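Local structure of hypothetical protein aq_1956 (2YVT) at residues R175-E187 against H198-L211. The protein is of unknown function but belongs to the calcineurin-like metallophosphoesterase superfamily, so it probably hydrolyses phosphate esters with the help of bound metal ions. Residues are numbered along the deposited sequence; the frame is centred on the assembly and turned at random.
Sequences RLVTIFYTPPIGE and HHGSAVVNTIIKSL
F180 and I207 meet from opposite directions. I207 CD1 lies over one face of the F180 ring, and I207 CG2 comes within 3.6 Å of F180 CZ. V204 packs obliquely against the same ring with CG1, and this methyl also touches P184 CD at 3.8 Å. P184 CG meets I208 CD1, the two side chains crossing at about a right angle. Nearer the start of the strand, L176 CD2 reaches L211 CB.

These apolar contacts seat helix 202-211 on strand 175-180 and the loop that follows it, with helix and strand antiparallel at 167°. The pair forms the first half of a beta-alpha-beta unit completed by strand 215-218, part of the calcineurin-like fold. V161 of helix 158-164 also touches I207, while V233 of strand 231-235 touches P184 and I208.

One backbone hydrogen bond joins the segments: S201 N gives to P183 O at 2.9 Å. S201 is also the N-cap of the helix. Its OG, anti to the backbone N (chi1 179°), accepts from V203 N at 3.0 Å. T182 O is buried against V204 CG2 and has no partner in the model, whereas T182 OG1 is hydrogen-bonded to L143 N and G141 O.

I185 makes a CH-pi contact with H198. Its CG2 sits over one ring face, 3.6 Å from the centroid. Its CD1 meets H198 CB and G200 C. Without CG2 and CD1, as with an alanine here, the CH-pi contact to H198 would be lost and a gap would probably open beside G200. G186 O lies at the ring edge, in plane, and H198 ND1 is hydrogen-bonded to D190.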
# COMPACT_ATOMS: atom_id res chain seq x y z
N ARG A 175 8.50 10.09 -15.10
CA ARG A 175 7.94 10.68 -13.89
C ARG A 175 7.68 9.55 -12.90
O ARG A 175 7.05 8.55 -13.24
CB ARG A 175 6.66 11.45 -14.21
CG ARG A 175 6.89 12.61 -15.17
CD ARG A 175 5.59 13.14 -15.71
NE ARG A 175 4.76 13.71 -14.66
CZ ARG A 175 3.53 14.18 -14.83
NH1 ARG A 175 2.97 14.16 -16.03
NH2 ARG A 175 2.86 14.68 -13.79
N LEU A 176 8.17 9.71 -11.68
CA LEU A 176 8.17 8.63 -10.71
C LEU A 176 7.04 8.77 -9.71
O LEU A 176 6.89 9.81 -9.06
CB LEU A 176 9.52 8.59 -9.99
CG LEU A 176 9.81 7.44 -9.04
CD1 LEU A 176 9.70 6.14 -9.80
CD2 LEU A 176 11.20 7.62 -8.44
N VAL A 177 6.24 7.71 -9.58
CA VAL A 177 5.21 7.62 -8.54
C VAL A 177 5.57 6.45 -7.65
O VAL A 177 5.73 5.32 -8.14
CB VAL A 177 3.80 7.42 -9.14
CG1 VAL A 177 2.75 7.21 -8.03
CG2 VAL A 177 3.41 8.61 -10.02
N THR A 178 5.73 6.70 -6.36
CA THR A 178 6.07 5.63 -5.40
C THR A 178 4.87 5.37 -4.50
O THR A 178 4.15 6.30 -4.12
CB THR A 178 7.30 5.97 -4.55
OG1 THR A 178 7.08 7.21 -3.85
CG2 THR A 178 8.56 6.11 -5.42
N ILE A 179 4.65 4.10 -4.19
CA ILE A 179 3.54 3.70 -3.34
C ILE A 179 4.10 2.84 -2.23
O ILE A 179 4.71 1.81 -2.50
CB ILE A 179 2.46 2.91 -4.13
CG1 ILE A 179 2.04 3.66 -5.40
CG2 ILE A 179 1.24 2.62 -3.24
CD1 ILE A 179 1.17 2.86 -6.34
N PHE A 180 3.90 3.28 -0.99
CA PHE A 180 4.41 2.58 0.19
C PHE A 180 3.28 2.36 1.17
O PHE A 180 2.42 3.22 1.31
CB PHE A 180 5.49 3.41 0.91
CG PHE A 180 6.64 3.82 0.04
CD1 PHE A 180 7.48 2.87 -0.53
CD2 PHE A 180 6.89 5.17 -0.19
CE1 PHE A 180 8.55 3.26 -1.35
CE2 PHE A 180 7.95 5.57 -0.99
CZ PHE A 180 8.79 4.62 -1.57
N TYR A 181 3.29 1.22 1.86
CA TYR A 181 2.41 1.08 3.00
C TYR A 181 2.80 2.10 4.09
O TYR A 181 1.95 2.76 4.67
CB TYR A 181 2.46 -0.35 3.55
CG TYR A 181 1.74 -0.51 4.86
CD1 TYR A 181 0.34 -0.45 4.93
CD2 TYR A 181 2.45 -0.70 6.05
CE1 TYR A 181 -0.33 -0.60 6.14
CE2 TYR A 181 1.79 -0.86 7.27
CZ TYR A 181 0.40 -0.80 7.31
OH TYR A 181 -0.25 -0.94 8.51
N THR A 182 4.10 2.21 4.34
CA THR A 182 4.60 3.06 5.41
C THR A 182 4.78 4.50 4.95
O THR A 182 5.44 4.75 3.93
CB THR A 182 5.93 2.52 5.94
OG1 THR A 182 5.76 1.17 6.35
CG2 THR A 182 6.42 3.33 7.13
N PRO A 183 4.18 5.47 5.68
CA PRO A 183 4.38 6.87 5.33
C PRO A 183 5.66 7.44 5.93
O PRO A 183 6.21 6.89 6.89
CB PRO A 183 3.17 7.55 5.98
CG PRO A 183 2.88 6.74 7.20
CD PRO A 183 3.28 5.30 6.84
N PRO A 184 6.14 8.56 5.36
CA PRO A 184 7.25 9.27 5.98
C PRO A 184 6.77 10.06 7.18
O PRO A 184 5.56 10.28 7.34
CB PRO A 184 7.67 10.25 4.89
CG PRO A 184 6.39 10.56 4.17
CD PRO A 184 5.65 9.25 4.14
N ILE A 185 7.71 10.51 8.01
CA ILE A 185 7.42 11.48 9.06
C ILE A 185 6.97 12.80 8.41
O ILE A 185 7.67 13.36 7.57
CB ILE A 185 8.68 11.75 9.94
CG1 ILE A 185 9.30 10.44 10.45
CG2 ILE A 185 8.33 12.72 11.08
CD1 ILE A 185 8.41 9.59 11.34
N GLY A 186 5.79 13.26 8.80
CA GLY A 186 5.24 14.50 8.27
C GLY A 186 4.25 15.12 9.23
O GLY A 186 3.87 14.51 10.23
N GLU A 187 3.82 16.34 8.92
CA GLU A 187 2.87 17.03 9.78
C GLU A 187 1.53 16.30 9.85
O GLU A 187 0.89 16.23 10.91
CB GLU A 187 2.68 18.47 9.30
CG GLU A 187 1.81 19.32 10.21
CD GLU A 187 1.74 20.78 9.79
OE1 GLU A 187 2.41 21.16 8.80
OE2 GLU A 187 1.02 21.55 10.46
N HIS A 198 4.33 10.65 15.81
CA HIS A 198 4.48 10.24 14.43
C HIS A 198 4.44 8.73 14.34
O HIS A 198 5.04 8.04 15.15
CB HIS A 198 5.79 10.78 13.87
CG HIS A 198 5.79 12.26 13.70
ND1 HIS A 198 5.19 12.89 12.63
CD2 HIS A 198 6.29 13.25 14.48
CE1 HIS A 198 5.34 14.19 12.74
NE2 HIS A 198 6.00 14.44 13.86
N HIS A 199 3.71 8.23 13.34
CA HIS A 199 3.54 6.79 13.18
C HIS A 199 4.18 6.23 11.92
O HIS A 199 4.08 5.04 11.64
CB HIS A 199 2.05 6.45 13.24
CG HIS A 199 1.44 6.76 14.57
ND1 HIS A 199 1.79 6.08 15.72
CD2 HIS A 199 0.54 7.70 14.94
CE1 HIS A 199 1.12 6.58 16.74
NE2 HIS A 199 0.34 7.55 16.30
N GLY A 200 4.85 7.10 11.18
CA GLY A 200 5.56 6.69 9.98
C GLY A 200 7.00 6.28 10.28
O GLY A 200 7.33 5.89 11.42
N SER A 201 7.84 6.36 9.26
CA SER A 201 9.24 5.97 9.42
C SER A 201 10.18 6.91 8.70
O SER A 201 9.94 7.28 7.55
CB SER A 201 9.49 4.56 8.90
OG SER A 201 10.86 4.22 9.04
N ALA A 202 11.27 7.26 9.38
CA ALA A 202 12.36 8.02 8.79
C ALA A 202 12.95 7.30 7.59
O ALA A 202 13.59 7.92 6.74
CB ALA A 202 13.45 8.28 9.83
N VAL A 203 12.75 5.99 7.52
CA VAL A 203 13.23 5.23 6.37
C VAL A 203 12.58 5.77 5.10
O VAL A 203 13.23 5.89 4.06
CB VAL A 203 12.94 3.72 6.52
CG1 VAL A 203 13.24 2.99 5.23
CG2 VAL A 203 13.75 3.15 7.67
N VAL A 204 11.30 6.13 5.20
CA VAL A 204 10.58 6.61 4.04
C VAL A 204 11.01 8.04 3.67
O VAL A 204 11.13 8.37 2.50
CB VAL A 204 9.05 6.46 4.20
CG1 VAL A 204 8.33 6.90 2.95
CG2 VAL A 204 8.72 4.99 4.50
N ASN A 205 11.28 8.89 4.67
CA ASN A 205 11.85 10.21 4.34
C ASN A 205 13.15 10.03 3.58
O ASN A 205 13.44 10.76 2.64
CB ASN A 205 12.11 11.05 5.60
CG ASN A 205 10.84 11.39 6.33
OD1 ASN A 205 10.36 12.53 6.31
ND2 ASN A 205 10.27 10.39 6.98
N THR A 206 13.92 9.03 4.01
CA THR A 206 15.20 8.74 3.40
C THR A 206 15.04 8.22 1.96
O THR A 206 15.75 8.68 1.07
CB THR A 206 16.03 7.77 4.27
OG1 THR A 206 16.18 8.31 5.59
CG2 THR A 206 17.40 7.53 3.66
N ILE A 207 14.11 7.28 1.75
CA ILE A 207 13.79 6.80 0.40
C ILE A 207 13.37 7.95 -0.51
O ILE A 207 13.78 8.03 -1.66
CB ILE A 207 12.59 5.81 0.37
CG1 ILE A 207 12.82 4.58 1.23
CG2 ILE A 207 12.27 5.42 -1.09
CD1 ILE A 207 11.56 3.71 1.32
N ILE A 208 12.53 8.83 0.02
CA ILE A 208 12.04 9.96 -0.75
C ILE A 208 13.20 10.89 -1.13
O ILE A 208 13.27 11.35 -2.27
CB ILE A 208 10.92 10.70 0.01
CG1 ILE A 208 9.63 9.88 -0.04
CG2 ILE A 208 10.71 12.11 -0.55
CD1 ILE A 208 8.52 10.40 0.86
N LYS A 209 14.12 11.12 -0.20
CA LYS A 209 15.31 11.93 -0.46
C LYS A 209 16.17 11.27 -1.54
O LYS A 209 16.62 11.93 -2.48
CB LYS A 209 16.10 12.14 0.84
CG LYS A 209 17.56 12.58 0.68
CD LYS A 209 17.69 14.04 0.30
CE LYS A 209 19.16 14.47 0.24
NZ LYS A 209 19.30 15.90 -0.10
N SER A 210 16.36 9.96 -1.41
CA SER A 210 17.19 9.20 -2.34
C SER A 210 16.62 9.13 -3.76
O SER A 210 17.35 9.36 -4.73
CB SER A 210 17.45 7.79 -1.80
OG SER A 210 18.24 7.05 -2.70
N LEU A 211 15.33 8.83 -3.86
CA LEU A 211 14.67 8.59 -5.15
C LEU A 211 14.08 9.84 -5.79
O LEU A 211 13.88 9.89 -7.01
CB LEU A 211 13.57 7.54 -5.00
CG LEU A 211 13.99 6.12 -4.59
CD1 LEU A 211 12.80 5.18 -4.73
CD2 LEU A 211 15.18 5.63 -5.40